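Ectonucleoside triphosphate diphosphohydrolase 4 (Homo sapiens, PDB 6WG5) belongs to the GDA1/CD39 nucleoside phosphatase family, whose members share the two-domain, actin-like fold. Local coordinates at residues Y42-D47 against E115-A120; H68-I73 against G188-I193; E175-W180 against L254-N259; Y382-F387 against L470-K475. One frame throughout, in Å; residues are numbered along the deposited sequence.

Interaction 1: Y42-D47 against E115-A120; sequences YGIVVD and EHVPRA
Tyr-42 and Ile-44 of strand 40-48 pack against Val-117 and Pro-118, which directly follow helix 107-116. The strand belongs to a mixed sheet of this actin-like fold. The chain leaves the helix at Val-117 and goes on to strand 127-131, which runs parallel to strand 40-48. The contact is apolar, and no hydrogen bond crosses it. Tyr-42 meets both loop residues. Its CG is anti to the carbonyl carbon (chi1 -55°), which brings the ring up to Val-117 and Pro-118. Val-117 CG1 lies beside the root of the side chain, 3.9 Å from Tyr-42 CG. The two side chains slide past each other in opposite directions. The other branch of Val-117 serves Ile-44: CG2 is 4.3 Å from Ile-44 CD1. Val-117 also touches Val-57 of strand 53-61, so it sits over two adjacent strands. In the backbone, Ile-44 bonds to Pro-126 and Tyr-128, and Gly-43 to Tyr-58. Pro-118 crosses the tyrosine side chain at about a right angle and makes a CH-pi contact. Its CD lies over one face of the Tyr-42 ring, 4.1 Å from the centroid and 27° off the normal. The closest ring atom to Pro-118 CD is Tyr-42 CZ, at 3.7 Å.

Interaction 2: H68-I73 against G188-I193; sequences HDLLDI and GRFEHI
Leu-70 and Phe-190 join two loops in a partly buried contact. Segment 68-73 leads from strand 53-61 to strand 74-75. Segment 188-193 follows helix 172-186, whose C-terminal end closes in a Schellman motif at Gly-188, with positive phi. The chain then makes a type I turn from Gly-188 to Glu-191, with Glu-191 N bonded to Gly-188 O at 3.1 Å. Phe-190 is the third residue of that turn. One methyl of Leu-70 does the touching. Its CD1 is 3.6 Å from Phe-190 CB and 4.0 Å from Phe-190 CG, so it rests at the root of the aromatic side chain. The far end of the ring turns from Leu-70 to Tyr-271 and the side chains of helix 172-186. A water links the backbones beside this contact. It accepts from Leu-70 N at 3.1 Å and donates to Phe-190 O at 3.3 Å. His-269 joins the same corner: it bonds to His-68 O through NE2, and its ring stacks on that of His-192. No direct hydrogen bond joins the two segments. The polar link between the backbones thus depends on one bridging water, while the direct contact is apolar, Leu-70 CD1 on the base of Phe-190.

Interaction 3: E175-W180 against L254-N259; sequences EGVYAW and LLAEFN
Val-177 and Trp-180 of helix 172-186 face Ala-256 and Phe-258 of strand 255-259. Every contact across the pair is apolar. The aliphatic part is one methyl pair, Val-177 CG2 to Ala-256 CB at 3.7 Å. The other branch of the valine meets an aromatic ring: Val-177 CG1 is 3.6 Å from Phe-258 CE2. CG1 is anti to the backbone N (chi1 177°), which splits the two methyls between the two strand residues. The ring-to-ring part is Trp-180 CZ3 against Phe-258 CZ, 3.9 Å apart. The tryptophan carbon arrives at the edge of the phenylalanine ring, near its plane. Phe-258 has its CG between the backbone N and the carbonyl carbon (chi1 55°), and its ring comes toward Val-177 from the opposite direction. A hydrogen bond from Lys-173 NZ to Leu-255 O also ties the helix to the strand. The backbone of Ala-256 bonds to Val-273, and that of Phe-258 to Tyr-271, both in strand 270-279. Val-177 and Trp-180, one turn apart, form the helix face that meets the strand. The axes of segments 175-180 and 255-259 approach to 10.1 Å, with a crossing angle of -56°. This is the helix-on-sheet layering of an actin-like alpha/beta domain, here at an outermost strand of the sheet.

Interaction 4: Y382-F387 against L470-K475; sequences YGFSEF and LQVYDK
Val-472 CG2 fits beside two aromatic rings, Phe-384 and Tyr-382, on strand 381-385 of a mixed sheet in the actin-like fold. It reaches the edge of the Phe-384 ring, near the ring plane, 4.2 Å from CZ. Tyr-382 CE1 is 4.3 Å from the same methyl. Leu-470 O also lies at the edge of the Phe-384 ring, 4.3 Å from CD1. That is a packing contact, not a hydrogen bond. Phe-384 has its CG anti to the carbonyl carbon (chi1 -65°), and the ring extends toward the loop. Around this first shell, Ile-183 of helix 172-186 touches Tyr-382, Phe-384 and Val-472, and Val-477 touches Phe-384 and Val-472. The backbone of Gly-383 bonds to Lys-467 and Ala-469, so the loop begins beside the strand. Val-472 itself opens a type I' turn that ends at Lys-475. Two backbone bonds close the turn: Lys-475 N to Val-472 O at 3.0 Å, and Val-472 N to Lys-475 O at 2.9 Å.

Overall arrangement
Interaction 1 lies on one mixed sheet, and interactions 3 and 4 on another; the centres of interactions 3 and 4 are about 19 Å apart. Interactions 1 and 2 cross along the chain, as do 2 and 3; interaction 4 comes last. Helix 172-186 links three of them. It carries 175-180, runs into 188-193, and packs on interaction 4 through Ile-183. Interactions 2 and 3, with centres about 17 Å apart, touch directly: Phe-190 CZ is 3.8 Å from Trp-180 CZ3. Interaction 1 stands about 25 Å from interaction 3, centre to centre. Helix 479-487 touches Val-45 and Tyr-178, and so lies between strand 40-48 and helix 172-186, consistent with a two-domain actin-like fold.

Interaction 1: Y42-D47 against E115-A120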
loop_
_atom_site.group_PDB
_atom_site.type_symbol
_atom_site.label_atom_id
_atom_site.label_comp_id
_atom_site.label_asym_id
_atom_site.label_seq_id
_atom_site.Cartn_x
_atom_site.Cartn_y
_atom_site.Cartn_z
ATOM N N TYR A 42 -6.018 18.545 -16.533
ATOM C CA TYR A 42 -6.225 18.274 -15.119
ATOM C C TYR A 42 -7.073 17.023 -14.932
ATOM O O TYR A 42 -7.838 16.620 -15.811
ATOM C CB TYR A 42 -6.893 19.471 -14.423
ATOM C CG TYR A 42 -6.139 20.769 -14.613
ATOM C CD1 TYR A 42 -6.283 21.513 -15.778
ATOM C CD2 TYR A 42 -5.281 21.248 -13.631
ATOM C CE1 TYR A 42 -5.592 22.696 -15.961
ATOM C CE2 TYR A 42 -4.587 22.433 -13.804
ATOM C CZ TYR A 42 -4.747 23.152 -14.972
ATOM O OH TYR A 42 -4.060 24.331 -15.154
ATOM N N GLY A 43 -6.917 16.414 -13.765
ATOM C CA GLY A 43 -7.726 15.271 -13.380
ATOM C C GLY A 43 -7.885 15.257 -11.877
ATOM O O GLY A 43 -7.003 15.712 -11.142
ATOM N N ILE A 44 -9.022 14.740 -11.417
ATOM C CA ILE A 44 -9.394 14.800 -10.008
ATOM C C ILE A 44 -9.751 13.400 -9.532
ATOM O O ILE A 44 -10.518 12.690 -10.192
ATOM C CB ILE A 44 -10.572 15.766 -9.774
ATOM C CG1 ILE A 44 -10.215 17.173 -10.262
ATOM C CG2 ILE A 44 -10.931 15.820 -8.295
ATOM C CD1 ILE A 44 -11.413 17.997 -10.675
ATOM N N VAL A 45 -9.199 13.009 -8.384
ATOM C CA VAL A 45 -9.470 11.716 -7.768
ATOM C C VAL A 45 -9.867 11.955 -6.319
ATOM O O VAL A 45 -9.209 12.724 -5.609
ATOM C CB VAL A 45 -8.248 10.779 -7.837
ATOM C CG1 VAL A 45 -8.598 9.402 -7.283
ATOM C CG2 VAL A 45 -7.740 10.670 -9.265
ATOM N N VAL A 46 -10.939 11.298 -5.882
ATOM C CA VAL A 46 -11.392 11.349 -4.496
ATOM C C VAL A 46 -11.171 9.975 -3.880
ATOM O O VAL A 46 -11.705 8.972 -4.369
ATOM C CB VAL A 46 -12.866 11.772 -4.393
ATOM C CG1 VAL A 46 -13.372 11.634 -2.960
ATOM C CG2 VAL A 46 -13.039 13.202 -4.869
ATOM N N ASP A 47 -10.386 9.932 -2.807
ATOM C CA ASP A 47 -10.199 8.719 -2.018
ATOM C C ASP A 47 -11.229 8.719 -0.893
ATOM O O ASP A 47 -11.117 9.500 0.057
ATOM C CB ASP A 47 -8.777 8.652 -1.467
ATOM C CG ASP A 47 -8.613 7.593 -0.390
ATOM O OD1 ASP A 47 -9.425 6.644 -0.343
ATOM O OD2 ASP A 47 -7.662 7.712 0.414
ATOM N N GLU A 115 -12.255 25.356 -7.550
ATOM C CA GLU A 115 -11.537 26.613 -7.367
ATOM C C GLU A 115 -10.205 26.593 -8.109
ATOM O O GLU A 115 -9.875 27.531 -8.844
ATOM C CB GLU A 115 -11.313 26.877 -5.876
ATOM C CG GLU A 115 -12.302 27.846 -5.250
ATOM C CD GLU A 115 -11.982 28.139 -3.795
ATOM O OE1 GLU A 115 -11.345 27.285 -3.142
ATOM O OE2 GLU A 115 -12.360 29.227 -3.309
ATOM N N HIS A 116 -9.430 25.523 -7.933
ATOM C CA HIS A 116 -8.071 25.487 -8.462
ATOM C C HIS A 116 -8.046 25.191 -9.959
ATOM O O HIS A 116 -7.240 25.776 -10.692
ATOM C CB HIS A 116 -7.246 24.453 -7.696
ATOM C CG HIS A 116 -6.959 24.843 -6.279
ATOM N ND1 HIS A 116 -7.839 24.597 -5.246
ATOM C CD2 HIS A 116 -5.895 25.471 -5.725
ATOM C CE1 HIS A 116 -7.325 25.050 -4.116
ATOM N NE2 HIS A 116 -6.148 25.586 -4.379
ATOM N N VAL A 117 -8.901 24.296 -10.430
ATOM C CA VAL A 117 -8.930 23.967 -11.856
ATOM C C VAL A 117 -9.603 25.114 -12.608
ATOM O O VAL A 117 -10.712 25.522 -12.226
ATOM C CB VAL A 117 -9.664 22.650 -12.092
ATOM C CG1 VAL A 117 -9.597 22.260 -13.564
ATOM C CG2 VAL A 117 -9.070 21.544 -11.225
ATOM N N PRO A 118 -8.984 25.659 -13.658
ATOM C CA PRO A 118 -9.614 26.771 -14.381
ATOM C C PRO A 118 -11.000 26.403 -14.886
ATOM O O PRO A 118 -11.235 25.294 -15.367
ATOM C CB PRO A 118 -8.645 27.035 -15.540
ATOM C CG PRO A 118 -7.340 26.520 -15.070
ATOM C CD PRO A 118 -7.649 25.342 -14.197
ATOM N N ARG A 119 -11.923 27.364 -14.780
ATOM C CA ARG A 119 -13.299 27.135 -15.212
ATOM C C ARG A 119 -13.356 26.587 -16.632
ATOM O O ARG A 119 -14.210 25.752 -16.952
ATOM C CB ARG A 119 -14.097 28.436 -15.111
ATOM C CG ARG A 119 -14.928 28.568 -13.841
ATOM C CD ARG A 119 -16.078 27.571 -13.827
ATOM N NE ARG A 119 -16.899 27.677 -15.030
ATOM C CZ ARG A 119 -17.707 26.721 -15.479
ATOM N NH1 ARG A 119 -17.807 25.566 -14.832
ATOM N NH2 ARG A 119 -18.413 26.918 -16.585
ATOM N N ALA A 120 -12.452 27.045 -17.502
ATOM C CA ALA A 120 -12.485 26.630 -18.899
ATOM C C ALA A 120 -12.152 25.156 -19.082
ATOM O O ALA A 120 -12.560 24.564 -20.086
ATOM C CB ALA A 120 -11.513 27.479 -19.720
#

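Interaction 2: H68-I73 against G188-I193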
loop_
_atom_site.group_PDB
_atom_site.type_symbol
_atom_site.label_atom_id
_atom_site.label_comp_id
_atom_site.label_asym_id
_atom_site.label_seq_id
_atom_site.Cartn_x
_atom_site.Cartn_y
_atom_site.Cartn_z
ATOM N N HIS A 68 5.479 5.181 -26.670
ATOM C CA HIS A 68 6.109 4.469 -25.566
ATOM C C HIS A 68 6.077 5.242 -24.254
ATOM O O HIS A 68 6.415 4.670 -23.213
ATOM C CB HIS A 68 7.562 4.143 -25.917
ATOM C CG HIS A 68 7.709 3.252 -27.110
ATOM N ND1 HIS A 68 6.680 2.470 -27.588
ATOM C CD2 HIS A 68 8.765 3.024 -27.926
ATOM C CE1 HIS A 68 7.097 1.795 -28.645
ATOM N NE2 HIS A 68 8.358 2.113 -28.872
ATOM N N ASP A 69 5.688 6.513 -24.271
ATOM C CA ASP A 69 5.716 7.351 -23.081
ATOM C C ASP A 69 4.318 7.503 -22.497
ATOM O O ASP A 69 3.344 7.703 -23.227
ATOM C CB ASP A 69 6.293 8.732 -23.399
ATOM C CG ASP A 69 7.792 8.701 -23.629
ATOM O OD1 ASP A 69 8.443 7.727 -23.196
ATOM O OD2 ASP A 69 8.320 9.657 -24.237
ATOM N N LEU A 70 4.231 7.408 -21.173
ATOM C CA LEU A 70 2.996 7.697 -20.467
ATOM C C LEU A 70 2.867 9.201 -20.245
ATOM O O LEU A 70 3.783 9.978 -20.519
ATOM C CB LEU A 70 2.955 6.970 -19.125
ATOM C CG LEU A 70 3.311 5.484 -19.121
ATOM C CD1 LEU A 70 3.152 4.922 -17.719
ATOM C CD2 LEU A 70 2.453 4.720 -20.110
ATOM N N LEU A 71 1.709 9.609 -19.733
ATOM C CA LEU A 71 1.510 11.006 -19.383
ATOM C C LEU A 71 2.446 11.403 -18.246
ATOM O O LEU A 71 2.812 10.588 -17.395
ATOM C CB LEU A 71 0.056 11.256 -18.977
ATOM C CG LEU A 71 -1.001 11.070 -20.066
ATOM C CD1 LEU A 71 -2.395 11.282 -19.492
ATOM C CD2 LEU A 71 -0.755 12.018 -21.230
ATOM N N ASP A 72 2.835 12.676 -18.242
ATOM C CA ASP A 72 3.711 13.215 -17.201
ATOM C C ASP A 72 2.851 13.806 -16.083
ATOM O O ASP A 72 2.813 15.014 -15.842
ATOM C CB ASP A 72 4.658 14.249 -17.794
ATOM C CG ASP A 72 5.852 14.523 -16.907
ATOM O OD1 ASP A 72 5.873 14.018 -15.764
ATOM O OD2 ASP A 72 6.769 15.247 -17.350
ATOM N N ILE A 73 2.149 12.913 -15.391
ATOM C CA ILE A 73 1.182 13.315 -14.375
ATOM C C ILE A 73 1.911 13.723 -13.103
ATOM O O ILE A 73 2.858 13.059 -12.662
ATOM C CB ILE A 73 0.177 12.177 -14.110
ATOM C CG1 ILE A 73 -0.629 11.896 -15.381
ATOM C CG2 ILE A 73 -0.747 12.532 -12.944
ATOM C CD1 ILE A 73 -1.715 10.850 -15.221
ATOM N N GLY A 188 10.089 6.005 -11.992
ATOM C CA GLY A 188 10.476 6.012 -13.388
ATOM C C GLY A 188 10.552 4.654 -14.042
ATOM O O GLY A 188 11.163 4.528 -15.108
ATOM N N ARG A 189 9.943 3.630 -13.447
ATOM C CA ARG A 189 10.057 2.274 -13.968
ATOM C C ARG A 189 9.195 2.030 -15.196
ATOM O O ARG A 189 9.348 0.987 -15.840
ATOM C CB ARG A 189 9.693 1.268 -12.874
ATOM C CG ARG A 189 10.484 1.459 -11.587
ATOM C CD ARG A 189 11.985 1.422 -11.840
ATOM N NE ARG A 189 12.750 1.708 -10.633
ATOM C CZ ARG A 189 13.142 0.794 -9.752
ATOM N NH1 ARG A 189 12.839 -0.483 -9.931
ATOM N NH2 ARG A 189 13.838 1.161 -8.686
ATOM N N PHE A 190 8.300 2.954 -15.534
ATOM C CA PHE A 190 7.543 2.884 -16.775
ATOM C C PHE A 190 8.157 3.738 -17.876
ATOM O O PHE A 190 7.661 3.719 -19.006
ATOM C CB PHE A 190 6.092 3.302 -16.525
ATOM C CG PHE A 190 5.407 2.487 -15.467
ATOM C CD1 PHE A 190 5.516 1.105 -15.457
ATOM C CD2 PHE A 190 4.668 3.101 -14.470
ATOM C CE1 PHE A 190 4.889 0.353 -14.484
ATOM C CE2 PHE A 190 4.041 2.351 -13.493
ATOM C CZ PHE A 190 4.150 0.977 -13.502
ATOM N N GLU A 191 9.213 4.489 -17.570
ATOM C CA GLU A 191 10.028 5.126 -18.597
ATOM C C GLU A 191 10.943 4.075 -19.212
ATOM O O GLU A 191 11.776 3.488 -18.515
ATOM C CB GLU A 191 10.841 6.271 -17.999
ATOM C CG GLU A 191 10.080 7.579 -17.895
ATOM C CD GLU A 191 10.645 8.498 -16.832
ATOM O OE1 GLU A 191 11.867 8.434 -16.575
ATOM O OE2 GLU A 191 9.866 9.281 -16.247
ATOM N N HIS A 192 10.785 3.830 -20.506
ATOM C CA HIS A 192 11.454 2.725 -21.172
ATOM C C HIS A 192 12.590 3.238 -22.046
ATOM O O HIS A 192 12.534 4.352 -22.576
ATOM C CB HIS A 192 10.454 1.913 -22.000
ATOM C CG HIS A 192 9.565 1.040 -21.168
ATOM N ND1 HIS A 192 9.793 0.814 -19.828
ATOM C CD2 HIS A 192 8.447 0.343 -21.483
ATOM C CE1 HIS A 192 8.857 0.014 -19.352
ATOM N NE2 HIS A 192 8.027 -0.287 -20.334
ATOM N N ILE A 193 13.622 2.404 -22.183
ATOM C CA ILE A 193 14.893 2.790 -22.790
ATOM C C ILE A 193 15.595 3.725 -21.818
ATOM O O ILE A 193 14.961 4.297 -20.924
ATOM C CB ILE A 193 14.704 3.437 -24.178
ATOM C CG1 ILE A 193 13.894 2.501 -25.080
ATOM C CG2 ILE A 193 16.057 3.743 -24.823
ATOM C CD1 ILE A 193 13.559 3.081 -26.440
HETATM O O HOH W 1 6.937 6.797 -19.838
#

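Interaction 3: E175-W180 against L254-N259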
loop_
_atom_site.group_PDB
_atom_site.type_symbol
_atom_site.label_atom_id
_atom_site.label_comp_id
_atom_site.label_asym_id
_atom_site.label_seq_id
_atom_site.Cartn_x
_atom_site.Cartn_y
_atom_site.Cartn_z
ATOM N N GLU A 175 -6.882 -1.598 -5.199
ATOM C CA GLU A 175 -6.132 -0.628 -4.410
ATOM C C GLU A 175 -4.651 -0.985 -4.382
ATOM O O GLU A 175 -3.789 -0.105 -4.483
ATOM C CB GLU A 175 -6.698 -0.557 -2.994
ATOM C CG GLU A 175 -6.332 0.711 -2.245
ATOM C CD GLU A 175 -6.810 0.699 -0.805
ATOM O OE1 GLU A 175 -7.671 -0.145 -0.468
ATOM O OE2 GLU A 175 -6.324 1.531 -0.011
ATOM N N GLY A 176 -4.338 -2.275 -4.256
ATOM C CA GLY A 176 -2.949 -2.697 -4.290
ATOM C C GLY A 176 -2.294 -2.439 -5.633
ATOM O O GLY A 176 -1.147 -1.990 -5.698
ATOM N N VAL A 177 -3.011 -2.721 -6.724
ATOM C CA VAL A 177 -2.472 -2.452 -8.056
ATOM C C VAL A 177 -2.201 -0.962 -8.220
ATOM O O VAL A 177 -1.114 -0.554 -8.645
ATOM C CB VAL A 177 -3.430 -2.971 -9.144
ATOM C CG1 VAL A 177 -2.906 -2.618 -10.537
ATOM C CG2 VAL A 177 -3.610 -4.473 -9.019
ATOM N N TYR A 178 -3.188 -0.126 -7.886
ATOM C CA TYR A 178 -3.010 1.317 -8.022
ATOM C C TYR A 178 -1.813 1.805 -7.215
ATOM O O TYR A 178 -1.038 2.644 -7.688
ATOM C CB TYR A 178 -4.281 2.047 -7.583
ATOM C CG TYR A 178 -5.468 1.882 -8.514
ATOM C CD1 TYR A 178 -5.294 1.676 -9.877
ATOM C CD2 TYR A 178 -6.767 1.945 -8.025
ATOM C CE1 TYR A 178 -6.376 1.533 -10.724
ATOM C CE2 TYR A 178 -7.854 1.803 -8.865
ATOM C CZ TYR A 178 -7.653 1.598 -10.212
ATOM O OH TYR A 178 -8.734 1.455 -11.052
ATOM N N ALA A 179 -1.645 1.298 -5.993
ATOM C CA ALA A 179 -0.492 1.696 -5.193
ATOM C C ALA A 179 0.805 1.214 -5.831
ATOM O O ALA A 179 1.817 1.923 -5.808
ATOM C CB ALA A 179 -0.626 1.156 -3.770
ATOM N N TRP A 180 0.792 0.010 -6.406
ATOM C CA TRP A 180 1.982 -0.500 -7.076
ATOM C C TRP A 180 2.330 0.349 -8.293
ATOM O O TRP A 180 3.509 0.622 -8.552
ATOM C CB TRP A 180 1.765 -1.961 -7.471
ATOM C CG TRP A 180 2.929 -2.579 -8.174
ATOM C CD1 TRP A 180 3.977 -3.239 -7.603
ATOM C CD2 TRP A 180 3.162 -2.602 -9.587
ATOM N NE1 TRP A 180 4.850 -3.670 -8.573
ATOM C CE2 TRP A 180 4.371 -3.291 -9.800
ATOM C CE3 TRP A 180 2.463 -2.106 -10.693
ATOM C CZ2 TRP A 180 4.899 -3.497 -11.070
ATOM C CZ3 TRP A 180 2.990 -2.310 -11.956
ATOM C CH2 TRP A 180 4.196 -2.998 -12.134
ATOM N N LEU A 254 -5.812 -13.362 -7.323
ATOM C CA LEU A 254 -4.705 -12.612 -6.744
ATOM C C LEU A 254 -3.772 -12.040 -7.801
ATOM O O LEU A 254 -2.735 -11.463 -7.452
ATOM C CB LEU A 254 -3.912 -13.501 -5.784
ATOM C CG LEU A 254 -4.721 -14.168 -4.672
ATOM C CD1 LEU A 254 -3.809 -15.011 -3.799
ATOM C CD2 LEU A 254 -5.463 -13.130 -3.837
ATOM N N LEU A 255 -4.109 -12.183 -9.080
ATOM C CA LEU A 255 -3.290 -11.685 -10.172
ATOM C C LEU A 255 -4.085 -10.679 -10.989
ATOM O O LEU A 255 -5.264 -10.896 -11.283
ATOM C CB LEU A 255 -2.816 -12.829 -11.074
ATOM C CG LEU A 255 -1.812 -13.800 -10.448
ATOM C CD1 LEU A 255 -1.628 -15.022 -11.333
ATOM C CD2 LEU A 255 -0.476 -13.111 -10.207
ATOM N N ALA A 256 -3.433 -9.576 -11.346
ATOM C CA ALA A 256 -4.022 -8.543 -12.186
ATOM C C ALA A 256 -3.186 -8.402 -13.449
ATOM O O ALA A 256 -1.957 -8.293 -13.376
ATOM C CB ALA A 256 -4.100 -7.206 -11.446
ATOM N N GLU A 257 -3.851 -8.414 -14.601
ATOM C CA GLU A 257 -3.199 -8.247 -15.893
ATOM C C GLU A 257 -3.807 -7.038 -16.584
ATOM O O GLU A 257 -5.006 -7.029 -16.884
ATOM C CB GLU A 257 -3.352 -9.505 -16.747
ATOM C CG GLU A 257 -2.389 -10.609 -16.358
ATOM C CD GLU A 257 -2.908 -11.991 -16.697
ATOM O OE1 GLU A 257 -2.943 -12.846 -15.786
ATOM O OE2 GLU A 257 -3.287 -12.221 -17.866
ATOM N N PHE A 258 -2.984 -6.023 -16.832
ATOM C CA PHE A 258 -3.457 -4.756 -17.363
ATOM C C PHE A 258 -2.417 -4.186 -18.317
ATOM O O PHE A 258 -1.290 -4.681 -18.419
ATOM C CB PHE A 258 -3.755 -3.764 -16.234
ATOM C CG PHE A 258 -2.593 -3.534 -15.310
ATOM C CD1 PHE A 258 -1.692 -2.512 -15.549
ATOM C CD2 PHE A 258 -2.399 -4.346 -14.206
ATOM C CE1 PHE A 258 -0.621 -2.299 -14.703
ATOM C CE2 PHE A 258 -1.333 -4.139 -13.355
ATOM C CZ PHE A 258 -0.442 -3.114 -13.604
ATOM N N ASN A 259 -2.814 -3.122 -19.015
ATOM C CA ASN A 259 -1.970 -2.451 -19.997
ATOM C C ASN A 259 -1.984 -0.960 -19.695
ATOM O O ASN A 259 -3.043 -0.326 -19.747
ATOM C CB ASN A 259 -2.469 -2.718 -21.419
ATOM C CG ASN A 259 -1.520 -2.200 -22.480
ATOM O OD1 ASN A 259 -0.561 -1.486 -22.180
ATOM N ND2 ASN A 259 -1.790 -2.547 -23.732
#

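Interaction 4: Y382-F387 against L470-K475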
loop_
_atom_site.group_PDB
_atom_site.type_symbol
_atom_site.label_atom_id
_atom_site.label_comp_id
_atom_site.label_asym_id
_atom_site.label_seq_id
_atom_site.Cartn_x
_atom_site.Cartn_y
_atom_site.Cartn_z
ATOM N N TYR A 382 10.081 -2.355 -1.572
ATOM C CA TYR A 382 9.984 -1.304 -0.570
ATOM C C TYR A 382 9.110 -1.790 0.577
ATOM O O TYR A 382 8.092 -2.455 0.353
ATOM C CB TYR A 382 9.396 -0.020 -1.160
ATOM C CG TYR A 382 10.398 0.847 -1.885
ATOM C CD1 TYR A 382 10.827 2.051 -1.342
ATOM C CD2 TYR A 382 10.915 0.462 -3.113
ATOM C CE1 TYR A 382 11.742 2.848 -2.005
ATOM C CE2 TYR A 382 11.833 1.251 -3.781
ATOM C CZ TYR A 382 12.242 2.442 -3.223
ATOM O OH TYR A 382 13.156 3.229 -3.889
ATOM N N GLY A 383 9.510 -1.463 1.803
ATOM C CA GLY A 383 8.759 -1.816 2.996
ATOM C C GLY A 383 8.199 -0.566 3.654
ATOM O O GLY A 383 8.940 0.370 3.960
ATOM N N PHE A 384 6.888 -0.566 3.863
ATOM C CA PHE A 384 6.184 0.587 4.404
ATOM C C PHE A 384 5.568 0.247 5.756
ATOM O O PHE A 384 5.519 -0.911 6.175
ATOM C CB PHE A 384 5.099 1.068 3.435
ATOM C CG PHE A 384 5.640 1.589 2.136
ATOM C CD1 PHE A 384 6.201 2.853 2.062
ATOM C CD2 PHE A 384 5.587 0.818 0.987
ATOM C CE1 PHE A 384 6.701 3.336 0.866
ATOM C CE2 PHE A 384 6.083 1.295 -0.207
ATOM C CZ PHE A 384 6.641 2.556 -0.268
ATOM N N SER A 385 5.101 1.293 6.439
ATOM C CA SER A 385 4.412 1.183 7.729
ATOM C C SER A 385 5.330 0.475 8.719
ATOM O O SER A 385 6.458 0.950 8.929
ATOM C CB SER A 385 3.051 0.526 7.496
ATOM O OG SER A 385 2.201 1.386 6.760
ATOM N N GLU A 386 4.911 -0.630 9.342
ATOM C CA GLU A 386 5.707 -1.244 10.401
ATOM C C GLU A 386 7.105 -1.619 9.927
ATOM O O GLU A 386 8.047 -1.617 10.727
ATOM C CB GLU A 386 4.990 -2.479 10.945
ATOM C CG GLU A 386 3.697 -2.166 11.675
ATOM C CD GLU A 386 3.919 -1.317 12.910
ATOM O OE1 GLU A 386 5.015 -1.408 13.504
ATOM O OE2 GLU A 386 3.000 -0.555 13.284
ATOM N N PHE A 387 7.265 -1.952 8.643
ATOM C CA PHE A 387 8.597 -2.256 8.133
ATOM C C PHE A 387 9.554 -1.090 8.350
ATOM O O PHE A 387 10.756 -1.303 8.547
ATOM C CB PHE A 387 8.527 -2.621 6.651
ATOM C CG PHE A 387 7.939 -3.977 6.392
ATOM C CD1 PHE A 387 8.693 -5.122 6.596
ATOM C CD2 PHE A 387 6.634 -4.110 5.945
ATOM C CE1 PHE A 387 8.155 -6.375 6.362
ATOM C CE2 PHE A 387 6.090 -5.358 5.709
ATOM C CZ PHE A 387 6.853 -6.492 5.917
ATOM N N LEU A 470 9.232 5.505 4.636
ATOM C CA LEU A 470 7.938 6.128 4.868
ATOM C C LEU A 470 7.409 6.838 3.633
ATOM O O LEU A 470 6.190 6.923 3.450
ATOM C CB LEU A 470 8.038 7.128 6.026
ATOM C CG LEU A 470 6.833 7.264 6.959
ATOM C CD1 LEU A 470 6.433 5.926 7.580
ATOM C CD2 LEU A 470 7.150 8.274 8.050
ATOM N N GLN A 471 8.301 7.332 2.780
ATOM C CA GLN A 471 7.911 8.030 1.567
ATOM C C GLN A 471 8.975 7.789 0.505
ATOM O O GLN A 471 10.048 7.244 0.781
ATOM C CB GLN A 471 7.711 9.526 1.834
ATOM C CG GLN A 471 8.825 10.181 2.631
ATOM C CD GLN A 471 8.455 11.573 3.103
ATOM O OE1 GLN A 471 7.276 11.899 3.248
ATOM N NE2 GLN A 471 9.463 12.405 3.343
ATOM N N VAL A 472 8.658 8.191 -0.723
ATOM C CA VAL A 472 9.545 8.022 -1.867
ATOM C C VAL A 472 9.775 9.391 -2.489
ATOM O O VAL A 472 8.818 10.127 -2.753
ATOM C CB VAL A 472 8.960 7.041 -2.900
ATOM C CG1 VAL A 472 9.945 6.815 -4.036
ATOM C CG2 VAL A 472 8.609 5.724 -2.233
ATOM N N TYR A 473 11.042 9.726 -2.725
ATOM C CA TYR A 473 11.411 11.056 -3.206
ATOM C C TYR A 473 10.739 12.134 -2.360
ATOM O O TYR A 473 10.239 13.141 -2.868
ATOM C CB TYR A 473 11.073 11.212 -4.691
ATOM C CG TYR A 473 11.870 10.289 -5.596
ATOM C CD1 TYR A 473 13.141 9.857 -5.237
ATOM C CD2 TYR A 473 11.349 9.846 -6.804
ATOM C CE1 TYR A 473 13.871 9.016 -6.053
ATOM C CE2 TYR A 473 12.076 9.002 -7.629
ATOM C CZ TYR A 473 13.335 8.590 -7.246
ATOM O OH TYR A 473 14.069 7.751 -8.055
ATOM N N ASP A 474 10.723 11.903 -1.046
ATOM C CA ASP A 474 10.241 12.874 -0.065
ATOM C C ASP A 474 8.760 13.189 -0.248
ATOM O O ASP A 474 8.304 14.286 0.082
ATOM C CB ASP A 474 11.071 14.160 -0.109
ATOM C CG ASP A 474 12.506 13.942 0.338
ATOM O OD1 ASP A 474 12.728 13.778 1.556
ATOM O OD2 ASP A 474 13.410 13.933 -0.527
ATOM N N LYS A 475 7.992 12.227 -0.758
ATOM C CA LYS A 475 6.553 12.382 -0.909
ATOM C C LYS A 475 5.867 11.056 -0.621
ATOM O O LYS A 475 6.383 9.991 -0.973
ATOM C CB LYS A 475 6.179 12.866 -2.317
ATOM C CG LYS A 475 6.676 14.265 -2.644
ATOM C CD LYS A 475 6.166 14.738 -3.996
ATOM C CE LYS A 475 6.775 16.077 -4.385
ATOM N NZ LYS A 475 6.367 16.502 -5.753
#